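Local coordinates for multidrug resistance protein (PDB 1YC9) that probably forms the trimeric outer membrane channel of a multidrug efflux system and could contribute to resistance to puromycin, acriflavine and tetraphenylarsonium chloride, at residues 28-33 / 421-426; 37-42 / 145-150; 57-62 / 127-132. The protein carries 1 engineered substitution. All blocks are in the same frame, centred on the assembly; numbering follows the deposited sequence.

Contact 1: 28-33 / 421-426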
ATOM      1  N   GLN A  28      16.945 -18.800  17.770  1.00 28.95           N
ATOM      2  CA  GLN A  28      17.928 -19.763  18.258  1.00 30.06           C
ATOM      3  C   GLN A  28      17.291 -21.015  18.824  1.00 30.79           C
ATOM      4  O   GLN A  28      17.939 -22.057  18.854  1.00 31.36           O
ATOM      5  CB  GLN A  28      18.899 -19.110  19.274  1.00 30.85           C
ATOM      6  CG  GLN A  28      19.840 -18.099  18.655  1.00 32.52           C
ATOM      7  CD  GLN A  28      20.658 -17.341  19.693  1.00 34.51           C
ATOM      8  OE1 GLN A  28      20.391 -17.424  20.895  1.00 37.97           O
ATOM      9  NE2 GLN A  28      21.599 -16.584  19.235  1.00 34.16           N
ATOM     10  N   ARG A  29      16.043 -20.931  19.269  1.00 31.51           N
ATOM     11  CA  ARG A  29      15.405 -22.098  19.823  1.00 32.91           C
ATOM     12  C   ARG A  29      15.225 -23.222  18.813  1.00 32.10           C
ATOM     13  O   ARG A  29      15.064 -24.364  19.217  1.00 30.40           O
ATOM     14  CB  ARG A  29      14.130 -21.736  20.602  1.00 34.37           C
ATOM     15  CG  ARG A  29      12.798 -21.898  19.914  1.00 40.75           C
ATOM     16  CD  ARG A  29      11.613 -21.665  20.881  1.00 46.55           C
ATOM     17  NE  ARG A  29      10.853 -22.876  21.229  1.00 50.78           N
ATOM     18  CZ  ARG A  29      10.664 -23.356  22.471  1.00 54.05           C
ATOM     19  NH1 ARG A  29       9.936 -24.456  22.646  1.00 55.43           N
ATOM     20  NH2 ARG A  29      11.199 -22.768  23.542  1.00 55.39           N
ATOM     21  N   TYR A  30      15.324 -22.936  17.502  1.00 30.58           N
ATOM     22  CA  TYR A  30      15.187 -23.978  16.483  1.00 30.31           C
ATOM     23  C   TYR A  30      16.475 -24.766  16.195  1.00 31.02           C
ATOM     24  O   TYR A  30      16.467 -25.708  15.417  1.00 30.83           O
ATOM     25  CB  TYR A  30      14.557 -23.403  15.177  1.00 29.05           C
ATOM     26  CG  TYR A  30      13.295 -22.665  15.463  1.00 28.12           C
ATOM     27  CD1 TYR A  30      12.179 -23.336  15.937  1.00 28.58           C
ATOM     28  CD2 TYR A  30      13.220 -21.276  15.338  1.00 28.04           C
ATOM     29  CE1 TYR A  30      11.027 -22.670  16.262  1.00 29.23           C
ATOM     30  CE2 TYR A  30      12.017 -20.587  15.655  1.00 29.12           C
ATOM     31  CZ  TYR A  30      10.942 -21.285  16.077  1.00 29.37           C
ATOM     32  OH  TYR A  30       9.775 -20.633  16.425  1.00 28.84           O
ATOM     33  N   GLN A  31      17.596 -24.319  16.761  1.00 32.13           N
ATOM     34  CA  GLN A  31      18.817 -25.118  16.814  1.00 33.50           C
ATOM     35  C   GLN A  31      19.378 -25.321  15.422  1.00 32.39           C
ATOM     36  O   GLN A  31      19.964 -26.366  15.110  1.00 32.76           O
ATOM     37  CB  GLN A  31      18.552 -26.458  17.541  1.00 33.61           C
ATOM     38  CG  GLN A  31      18.264 -26.275  19.041  1.00 38.82           C
ATOM     39  CD  GLN A  31      17.998 -27.608  19.773  1.00 42.94           C
ATOM     40  OE1 GLN A  31      18.901 -28.409  19.929  1.00 48.84           O
ATOM     41  NE2 GLN A  31      16.770 -27.829  20.207  1.00 45.97           N
ATOM     42  N   ASP A  32      19.161 -24.326  14.571  1.00 30.82           N
ATOM     43  CA  ASP A  32      19.637 -24.345  13.201  1.00 29.80           C
ATOM     44  C   ASP A  32      20.590 -23.190  12.947  1.00 30.08           C
ATOM     45  O   ASP A  32      20.195 -22.019  12.771  1.00 28.35           O
ATOM     46  CB  ASP A  32      18.458 -24.336  12.232  1.00 29.10           C
ATOM     47  CG  ASP A  32      18.887 -24.461  10.817  1.00 28.05           C
ATOM     48  OD1 ASP A  32      18.061 -24.946  10.011  1.00 26.02           O
ATOM     49  OD2 ASP A  32      20.023 -24.128  10.390  1.00 28.69           O
ATOM     50  N   ALA A  33      21.891 -23.486  12.944  1.00 29.23           N
ATOM     51  CA  ALA A  33      22.845 -22.407  12.832  1.00 29.47           C
ATOM     52  C   ALA A  33      22.920 -21.620  11.526  1.00 29.04           C
ATOM     53  O   ALA A  33      23.172 -20.434  11.542  1.00 28.10           O
ATOM     54  CB  ALA A  33      24.284 -22.997  13.047  1.00 30.33           C
ATOM     55  N   ARG A 421       3.649 -26.796   8.876  1.00 22.76           N
ATOM     56  CA  ARG A 421       2.735 -25.883   9.485  1.00 22.19           C
ATOM     57  C   ARG A 421       2.998 -25.702  10.975  1.00 23.23           C
ATOM     58  O   ARG A 421       2.728 -24.626  11.506  1.00 22.90           O
ATOM     59  CB  ARG A 421       1.297 -26.304   9.227  1.00 21.71           C
ATOM     60  CG  ARG A 421       0.232 -25.371   9.727  1.00 21.71           C
ATOM     61  CD  ARG A 421      -1.110 -25.745   9.200  1.00 23.52           C
ATOM     62  NE  ARG A 421      -2.194 -24.946   9.732  1.00 23.08           N
ATOM     63  CZ  ARG A 421      -2.484 -23.726   9.268  1.00 28.49           C
ATOM     64  NH1 ARG A 421      -1.762 -23.167   8.305  1.00 30.41           N
ATOM     65  NH2 ARG A 421      -3.502 -23.060   9.771  1.00 30.00           N
ATOM     66  N   ALA A 422       3.491 -26.739  11.633  1.00 22.76           N
ATOM     67  CA  ALA A 422       3.813 -26.654  13.075  1.00 23.27           C
ATOM     68  C   ALA A 422       4.888 -25.609  13.306  1.00 22.59           C
ATOM     69  O   ALA A 422       4.790 -24.796  14.223  1.00 22.46           O
ATOM     70  CB  ALA A 422       4.239 -27.999  13.603  1.00 24.15           C
ATOM     71  N   PHE A 423       5.902 -25.584  12.440  1.00 22.30           N
ATOM     72  CA  PHE A 423       6.941 -24.581  12.494  1.00 22.69           C
ATOM     73  C   PHE A 423       6.361 -23.196  12.198  1.00 22.66           C
ATOM     74  O   PHE A 423       6.596 -22.266  12.960  1.00 22.50           O
ATOM     75  CB  PHE A 423       8.061 -24.948  11.546  1.00 23.01           C
ATOM     76  CG  PHE A 423       9.257 -24.003  11.540  1.00 23.40           C
ATOM     77  CD1 PHE A 423       9.669 -23.289  12.659  1.00 21.07           C
ATOM     78  CD2 PHE A 423       9.976 -23.841  10.370  1.00 23.00           C
ATOM     79  CE1 PHE A 423      10.806 -22.486  12.620  1.00 20.73           C
ATOM     80  CE2 PHE A 423      11.096 -23.013  10.298  1.00 22.09           C
ATOM     81  CZ  PHE A 423      11.505 -22.302  11.430  1.00 22.70           C
ATOM     82  N   SER A 424       5.549 -23.088  11.138  1.00 21.58           N
ATOM     83  CA  SER A 424       4.928 -21.840  10.775  1.00 21.73           C
ATOM     84  C   SER A 424       4.091 -21.257  11.870  1.00 21.10           C
ATOM     85  O   SER A 424       4.135 -20.038  12.085  1.00 22.49           O
ATOM     86  CB  SER A 424       4.102 -22.010   9.493  1.00 21.51           C
ATOM     87  OG  SER A 424       5.022 -22.203   8.405  1.00 22.66           O
ATOM     88  N   LEU A 425       3.340 -22.107  12.553  1.00 21.51           N
ATOM     89  CA  LEU A 425       2.502 -21.677  13.678  1.00 20.94           C
ATOM     90  C   LEU A 425       3.313 -21.222  14.872  1.00 21.71           C
ATOM     91  O   LEU A 425       2.874 -20.330  15.627  1.00 22.82           O
ATOM     92  CB  LEU A 425       1.490 -22.739  14.079  1.00 22.12           C
ATOM     93  CG  LEU A 425       0.352 -22.842  13.068  1.00 22.73           C
ATOM     94  CD1 LEU A 425      -0.530 -24.029  13.431  1.00 22.31           C
ATOM     95  CD2 LEU A 425      -0.446 -21.505  12.962  1.00 23.63           C
ATOM     96  N   ASP A 426       4.461 -21.847  15.089  1.00 21.73           N
ATOM     97  CA  ASP A 426       5.317 -21.410  16.176  1.00 22.06           C
ATOM     98  C   ASP A 426       5.801 -20.016  15.841  1.00 21.26           C
ATOM     99  O   ASP A 426       5.851 -19.131  16.691  1.00 21.36           O
ATOM    100  CB  ASP A 426       6.484 -22.379  16.411  1.00 23.04           C
ATOM    101  CG  ASP A 426       7.079 -22.216  17.799  1.00 24.87           C
ATOM    102  OD1 ASP A 426       6.308 -22.358  18.769  1.00 29.17           O
ATOM    103  OD2 ASP A 426       8.263 -21.901  17.987  1.00 27.73           O
TER
HETATM  104  O   HOH W   1       9.226 -24.253  19.293  1.00 44.75           O
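Asp426 OD2 draws three groups to itself: the phenol of Tyr30, whose OH donates to it at 2.5 Å, the guanidinium of Arg244, which forms a salt bridge, and a water. The bond joins a 3-10 turn ahead of helix 33-44 to helix 398-433, one of the long helices of the outer membrane factor fold. The carboxylate stands nearly perpendicular to the phenol ring, and the hydroxyl meets OD2 on its anti side, tilted 22° out of the carboxylate plane. The water accepts from Arg29 NE at 2.9 Å and gives a weak bond to OD2 at 2.9 Å, bridging opposite charges that stop short of a salt bridge. Arg29 has a stronger partner in the carbonyl of Thr242, reached through NH1. With two arginines nearby, Asp426 probably stays ionised, which suits aspartate to this place.

One helical turn earlier, Phe423 makes an edge-to-face, T-shaped pair with Tyr30, the ring planes at 70°. Its CG lies anti to the backbone N (chi1 -178°), which carries the ring edge out to the tyrosine. Tyrosine fits here because one ring supplies both an apolar face and a polar end. Phe423 CE1 sits 3.5 Å above the centre of the Tyr30 ring, and Arg29 CG lies over the opposite face.

Contact 2: 37-42 / 145-150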
ATOM      1  N   HIS A  37      22.484 -17.709  11.422  1.00 28.80           N
ATOM      2  CA  HIS A  37      23.412 -16.904  10.657  1.00 29.28           C
ATOM      3  C   HIS A  37      22.706 -15.925   9.680  1.00 27.59           C
ATOM      4  O   HIS A  37      23.108 -14.757   9.554  1.00 26.56           O
ATOM      5  CB  HIS A  37      24.371 -17.777   9.874  1.00 30.69           C
ATOM      6  CG  HIS A  37      25.697 -17.127   9.646  1.00 36.76           C
ATOM      7  ND1 HIS A  37      25.941 -16.287   8.579  1.00 40.46           N
ATOM      8  CD2 HIS A  37      26.855 -17.178  10.358  1.00 41.48           C
ATOM      9  CE1 HIS A  37      27.185 -15.842   8.642  1.00 40.76           C
ATOM     10  NE2 HIS A  37      27.762 -16.370   9.709  1.00 43.70           N
ATOM     11  N   LEU A  38      21.668 -16.420   9.008  1.00 24.99           N
ATOM     12  CA  LEU A  38      20.853 -15.595   8.111  1.00 24.72           C
ATOM     13  C   LEU A  38      20.238 -14.421   8.863  1.00 23.12           C
ATOM     14  O   LEU A  38      20.352 -13.290   8.423  1.00 23.81           O
ATOM     15  CB  LEU A  38      19.742 -16.448   7.471  1.00 23.88           C
ATOM     16  CG  LEU A  38      20.225 -17.435   6.414  1.00 24.97           C
ATOM     17  CD1 LEU A  38      19.155 -18.447   6.062  1.00 27.46           C
ATOM     18  CD2 LEU A  38      20.679 -16.694   5.190  1.00 27.52           C
ATOM     19  N   ILE A  39      19.647 -14.674  10.021  1.00 22.17           N
ATOM     20  CA  ILE A  39      19.010 -13.594  10.737  1.00 23.85           C
ATOM     21  C   ILE A  39      20.091 -12.627  11.264  1.00 24.90           C
ATOM     22  O   ILE A  39      20.016 -11.396  11.092  1.00 24.94           O
ATOM     23  CB  ILE A  39      18.080 -14.138  11.796  1.00 23.11           C
ATOM     24  CG1 ILE A  39      16.895 -14.819  11.087  1.00 24.87           C
ATOM     25  CG2 ILE A  39      17.613 -13.042  12.706  1.00 25.42           C
ATOM     26  CD1 ILE A  39      15.929 -15.505  12.004  1.00 25.32           C
ATOM     27  N   GLU A  40      21.144 -13.187  11.848  1.00 25.28           N
ATOM     28  CA  GLU A  40      22.241 -12.374  12.347  1.00 27.03           C
ATOM     29  C   GLU A  40      22.867 -11.452  11.310  1.00 27.99           C
ATOM     30  O   GLU A  40      23.078 -10.284  11.594  1.00 27.80           O
ATOM     31  CB  GLU A  40      23.272 -13.270  13.004  1.00 27.50           C
ATOM     32  CG  GLU A  40      22.681 -13.811  14.300  1.00 29.33           C
ATOM     33  CD  GLU A  40      23.180 -15.059  14.937  0.50 34.25           C
ATOM     34  OE1 GLU A  40      24.291 -15.474  14.557  0.50 39.57           O
ATOM     35  OE2 GLU A  40      22.446 -15.692  15.733  0.50 38.45           O
ATOM     36  N   GLU A  41      23.091 -11.963  10.102  1.00 29.32           N
ATOM     37  CA  GLU A  41      23.568 -11.172   8.966  1.00 30.30           C
ATOM     38  C   GLU A  41      22.643  -9.991   8.669  1.00 29.71           C
ATOM     39  O   GLU A  41      23.116  -8.856   8.513  1.00 30.37           O
ATOM     40  CB  GLU A  41      23.690 -12.027   7.694  1.00 31.58           C
ATOM     41  CG  GLU A  41      24.861 -12.986   7.652  1.00 35.69           C
ATOM     42  CD  GLU A  41      24.683 -14.019   6.524  1.00 39.81           C
ATOM     43  OE1 GLU A  41      24.543 -13.625   5.359  1.00 41.30           O
ATOM     44  OE2 GLU A  41      24.647 -15.226   6.798  1.00 43.58           O
ATOM     45  N   ALA A  42      21.348 -10.275   8.557  1.00 28.58           N
ATOM     46  CA  ALA A  42      20.342  -9.269   8.249  1.00 28.38           C
ATOM     47  C   ALA A  42      20.275  -8.198   9.333  1.00 28.87           C
ATOM     48  O   ALA A  42      20.068  -7.058   9.025  1.00 27.64           O
ATOM     49  CB  ALA A  42      18.968  -9.903   8.101  1.00 27.03           C
ATOM     50  N   THR A 145      11.283 -12.266  11.423  1.00 20.83           N
ATOM     51  CA  THR A 145      10.188 -13.152  11.115  1.00 21.48           C
ATOM     52  C   THR A 145      10.057 -13.336   9.595  1.00 21.41           C
ATOM     53  O   THR A 145       9.653 -14.412   9.176  1.00 20.80           O
ATOM     54  CB  THR A 145       8.849 -12.741  11.702  1.00 22.17           C
ATOM     55  OG1 THR A 145       8.439 -11.454  11.203  1.00 20.95           O
ATOM     56  CG2 THR A 145       8.928 -12.611  13.182  1.00 22.96           C
ATOM     57  N   SER A 146      10.364 -12.310   8.794  1.00 20.95           N
ATOM     58  CA  SER A 146      10.256 -12.468   7.337  1.00 22.24           C
ATOM     59  C   SER A 146      11.259 -13.520   6.857  1.00 20.76           C
ATOM     60  O   SER A 146      10.900 -14.398   6.107  1.00 18.98           O
ATOM     61  CB  SER A 146      10.403 -11.132   6.608  1.00 22.64           C
ATOM     62  OG  SER A 146      11.731 -10.698   6.699  1.00 30.78           O
ATOM     63  N   ILE A 147      12.480 -13.486   7.401  1.00 20.09           N
ATOM     64  CA  ILE A 147      13.483 -14.493   7.166  1.00 20.15           C
ATOM     65  C   ILE A 147      13.087 -15.879   7.670  1.00 18.43           C
ATOM     66  O   ILE A 147      13.141 -16.852   6.928  1.00 17.36           O
ATOM     67  CB  ILE A 147      14.876 -14.050   7.745  1.00 19.82           C
ATOM     68  CG1 ILE A 147      15.408 -12.832   7.024  1.00 21.71           C
ATOM     69  CG2 ILE A 147      15.857 -15.210   7.673  1.00 21.35           C
ATOM     70  CD1 ILE A 147      16.415 -12.069   7.819  1.00 19.66           C
ATOM     71  N   ALA A 148      12.613 -15.992   8.916  1.00 18.94           N
ATOM     72  CA  ALA A 148      12.187 -17.274   9.448  1.00 19.12           C
ATOM     73  C   ALA A 148      11.044 -17.899   8.653  1.00 18.74           C
ATOM     74  O   ALA A 148      11.038 -19.099   8.423  1.00 18.35           O
ATOM     75  CB  ALA A 148      11.778 -17.122  10.901  1.00 20.09           C
ATOM     76  N   ASN A 149      10.058 -17.092   8.244  1.00 19.66           N
ATOM     77  CA  ASN A 149       8.940 -17.571   7.428  1.00 19.20           C
ATOM     78  C   ASN A 149       9.376 -18.027   6.030  1.00 19.43           C
ATOM     79  O   ASN A 149       8.917 -19.083   5.583  1.00 19.30           O
ATOM     80  CB  ASN A 149       7.789 -16.582   7.364  1.00 20.11           C
ATOM     81  CG  ASN A 149       6.963 -16.577   8.652  1.00 21.48           C
ATOM     82  OD1 ASN A 149       6.430 -17.581   9.067  1.00 24.02           O
ATOM     83  ND2 ASN A 149       6.888 -15.442   9.272  1.00 24.80           N
ATOM     84  N   ALA A 150      10.342 -17.321   5.447  1.00 19.06           N
ATOM     85  CA  ALA A 150      10.907 -17.720   4.167  1.00 19.69           C
ATOM     86  C   ALA A 150      11.684 -19.046   4.331  1.00 20.65           C
ATOM     87  O   ALA A 150      11.581 -19.943   3.494  1.00 19.46           O
ATOM     88  CB  ALA A 150      11.726 -16.621   3.571  1.00 19.87           C
TER
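Ile147 reaches across to three residues of helix 33-44, spreading its two branches over Leu38, Ile39 and Ala42. Its CG2 methyl touches Ile39 CG1 at 3.6 Å and, more loosely, Leu38 CB at 4.1 Å. The other branch ends in CD1, which meets the Ala42 methyl, CB, at 3.4 Å, tighter than carbon atoms usually pack. The branching at CB makes this possible: with CG1 anti to the carbonyl carbon (chi1 -65°), CG2 is left anti to the backbone N, and the two arms diverge toward different turns of the facing helix. The side chains of Ile39 and Ile147 run past one another in opposite senses, alongside rather than end on. Alanine suits position 42, since its side chain ends at the methyl and the isoleucine arm can come so near.

These side chains are placed by two roughly antiparallel helices, the short segments lying at 152° with axes 9.8 Å apart at closest approach. Helix 33-44 is a short element laid against the long helix 117-183 of the outer membrane factor fold, and the same face continues with Ala42 on Ile143, Ile39 on Ser144 and Leu38 on Tyr151. Trp27 packs against Ile39, and Leu427 of helix 398-433 rests on Ala148, so the N-terminal loop and helix 398-433 also border this region.

On another side of helix 33-44, Glu41 forms a salt bridge to Arg230 and takes a hydrogen bond from Gln226, so its carboxylate is engaged away from this apolar contact. Across the contact itself no hydrogen bond is made, so the two segments are held to each other by buried, shape-dependent packing of aliphatic groups.

Contact 3: 57-62 / 127-132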
ATOM      1  N   LYS A  57      16.580   7.512  13.845  1.00 19.44           N
ATOM      2  CA  LYS A  57      17.416   8.686  13.958  1.00 20.77           C
ATOM      3  C   LYS A  57      16.631   9.930  13.542  1.00 21.43           C
ATOM      4  O   LYS A  57      16.772  10.987  14.148  1.00 20.71           O
ATOM      5  CB  LYS A  57      18.717   8.524  13.164  1.00 20.57           C
ATOM      6  CG  LYS A  57      19.679   9.689  13.226  1.00 22.06           C
ATOM      7  CD  LYS A  57      20.934   9.436  12.412  1.00 25.42           C
ATOM      8  CE  LYS A  57      21.818  10.656  12.411  1.00 26.70           C
ATOM      9  NZ  LYS A  57      23.141  10.440  11.782  1.00 27.29           N
ATOM     10  N   GLY A  58      15.772   9.785  12.551  1.00 20.84           N
ATOM     11  CA  GLY A  58      14.927  10.876  12.092  1.00 19.88           C
ATOM     12  C   GLY A  58      14.056  11.398  13.200  1.00 19.56           C
ATOM     13  O   GLY A  58      13.954  12.601  13.429  1.00 19.30           O
ATOM     14  N   ALA A  59      13.390  10.477  13.867  1.00 18.21           N
ATOM     15  CA  ALA A  59      12.501  10.838  14.971  1.00 19.32           C
ATOM     16  C   ALA A  59      13.300  11.501  16.113  1.00 17.29           C
ATOM     17  O   ALA A  59      12.797  12.398  16.787  1.00 19.10           O
ATOM     18  CB  ALA A  59      11.787   9.611  15.488  1.00 19.23           C
ATOM     19  N   GLN A  60      14.535  11.053  16.317  1.00 18.78           N
ATOM     20  CA  GLN A  60      15.422  11.662  17.296  1.00 18.65           C
ATOM     21  C   GLN A  60      15.715  13.113  16.937  1.00 18.29           C
ATOM     22  O   GLN A  60      15.626  14.017  17.760  1.00 16.52           O
ATOM     23  CB  GLN A  60      16.721  10.847  17.467  1.00 19.05           C
ATOM     24  CG  GLN A  60      16.502   9.454  18.138  1.00 22.60           C
ATOM     25  CD  GLN A  60      17.720   8.538  18.016  1.00 24.74           C
ATOM     26  OE1 GLN A  60      18.606   8.828  17.251  1.00 23.54           O
ATOM     27  NE2 GLN A  60      17.731   7.427  18.760  1.00 27.66           N
ATOM     28  N   GLY A  61      16.093  13.344  15.681  1.00 17.51           N
ATOM     29  CA  GLY A  61      16.266  14.700  15.194  1.00 18.04           C
ATOM     30  C   GLY A  61      15.036  15.550  15.280  1.00 17.94           C
ATOM     31  O   GLY A  61      15.141  16.735  15.602  1.00 18.93           O
ATOM     32  N   PHE A  62      13.874  14.986  15.024  1.00 17.84           N
ATOM     33  CA  PHE A  62      12.641  15.751  15.090  1.00 18.00           C
ATOM     34  C   PHE A  62      12.396  16.154  16.554  1.00 17.40           C
ATOM     35  O   PHE A  62      12.044  17.290  16.825  1.00 17.17           O
ATOM     36  CB  PHE A  62      11.461  15.005  14.552  1.00 19.16           C
ATOM     37  CG  PHE A  62      10.143  15.803  14.694  1.00 24.62           C
ATOM     38  CD1 PHE A  62       9.862  16.883  13.845  1.00 31.58           C
ATOM     39  CD2 PHE A  62       9.261  15.514  15.705  1.00 31.55           C
ATOM     40  CE1 PHE A  62       8.670  17.629  13.982  1.00 35.05           C
ATOM     41  CE2 PHE A  62       8.055  16.268  15.889  1.00 33.23           C
ATOM     42  CZ  PHE A  62       7.769  17.319  15.021  1.00 36.42           C
ATOM     43  N   SER A 127       6.662  11.835  22.556  1.00 20.21           N
ATOM     44  CA  SER A 127       5.749  10.730  22.419  1.00 19.22           C
ATOM     45  C   SER A 127       5.916  10.118  21.051  1.00 19.54           C
ATOM     46  O   SER A 127       5.870   8.901  20.927  1.00 18.20           O
ATOM     47  CB  SER A 127       4.299  11.186  22.653  1.00 19.37           C
ATOM     48  OG  SER A 127       4.161  11.644  23.963  1.00 18.83           O
ATOM     49  N   GLU A 128       6.117  10.940  20.025  1.00 19.15           N
ATOM     50  CA  GLU A 128       6.423  10.427  18.698  1.00 18.93           C
ATOM     51  C   GLU A 128       7.725   9.688  18.673  1.00 18.43           C
ATOM     52  O   GLU A 128       7.883   8.665  18.008  1.00 16.59           O
ATOM     53  CB  GLU A 128       6.472  11.535  17.623  1.00 20.28           C
ATOM     54  CG  GLU A 128       5.063  12.073  17.376  1.00 25.17           C
ATOM     55  CD  GLU A 128       4.134  11.138  16.588  1.00 30.15           C
ATOM     56  OE1 GLU A 128       4.576  10.011  16.145  1.00 26.06           O
ATOM     57  OE2 GLU A 128       2.931  11.556  16.418  1.00 30.45           O
ATOM     58  N   LEU A 129       8.670  10.196  19.425  1.00 16.86           N
ATOM     59  CA  LEU A 129       9.945   9.474  19.492  1.00 17.30           C
ATOM     60  C   LEU A 129       9.757   8.113  20.162  1.00 16.07           C
ATOM     61  O   LEU A 129      10.319   7.114  19.741  1.00 16.96           O
ATOM     62  CB  LEU A 129      10.984  10.322  20.215  1.00 16.47           C
ATOM     63  CG  LEU A 129      12.330   9.627  20.479  1.00 18.02           C
ATOM     64  CD1 LEU A 129      12.942   9.157  19.169  1.00 19.20           C
ATOM     65  CD2 LEU A 129      13.280  10.564  21.216  1.00 21.80           C
ATOM     66  N   ALA A 130       8.992   8.064  21.231  1.00 16.77           N
ATOM     67  CA  ALA A 130       8.723   6.783  21.882  1.00 17.17           C
ATOM     68  C   ALA A 130       8.018   5.824  20.949  1.00 16.81           C
ATOM     69  O   ALA A 130       8.275   4.618  20.949  1.00 16.55           O
ATOM     70  CB  ALA A 130       7.910   6.956  23.213  1.00 17.64           C
ATOM     71  N   ALA A 131       7.134   6.355  20.114  1.00 16.82           N
ATOM     72  CA  ALA A 131       6.496   5.532  19.117  1.00 17.33           C
ATOM     73  C   ALA A 131       7.518   5.051  18.087  1.00 17.43           C
ATOM     74  O   ALA A 131       7.482   3.870  17.688  1.00 16.62           O
ATOM     75  CB  ALA A 131       5.335   6.277  18.455  1.00 17.80           C
ATOM     76  N   ALA A 132       8.419   5.943  17.689  1.00 17.57           N
ATOM     77  CA  ALA A 132       9.491   5.569  16.761  1.00 18.10           C
ATOM     78  C   ALA A 132      10.443   4.491  17.322  1.00 18.99           C
ATOM     79  O   ALA A 132      10.935   3.584  16.597  1.00 18.21           O
ATOM     80  CB  ALA A 132      10.233   6.754  16.328  1.00 18.69           C
TER
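The two helical segments run nearly antiparallel, at 170°, with axes 9.0 Å apart and the CA atoms of Ala59 and Leu129 separated by 5.4 Å. They belong to helices 47-67 and 117-183, neighbours in the helical part of the outer membrane factor fold, and they pack through small and aliphatic side chains without hydrogen bonds between them. Ala59 points toward the facing helix. A methyl suits this spot, where little space separates it from the facing backbone, and the methyl of a second alanine, Ala132, meets it. Leu129 comes in beside this pair: its CG is anti to the backbone N (chi1 174°), which swings CD1 across to within 3.9 Å of Ala59 CB. Leu56 and Ala63, on the same helix as Ala59, also receive this leucine. Gln60 serves through its aliphatic stem, CG lying 3.7 Å from Leu129 CD1, and the two side chains pass at a slant.

Flanking charges look outward to other helices: Glu128 forms a salt bridge with Arg268, and Lys57 forms one with Glu335 of the third subunit. At the narrowest point the methyl carbons of Ala59 and Ala132, both CB, are only 3.4 Å apart.

From the N terminus, the chain opens contact 1 at residues 28-33, enters helix 33-44 with the first half of contact 2, and continues into helix 47-67 with that of contact 3. After two strands, helix 117-183 closes contact 3 at 127-132 and then contact 2 at 145-150; contact 1 closes last, on helix 398-433. The loops are therefore nested without crossing, 3 within 2 within 1. Contacts 2 and 3 share helix 117-183 with their centres about 26 Å apart, pinning two successive N-terminal helices along it. Contacts 1 and 2 adjoin, their centres about 12 Å apart, and tie the N-terminal region to helices 398-433 and 117-183.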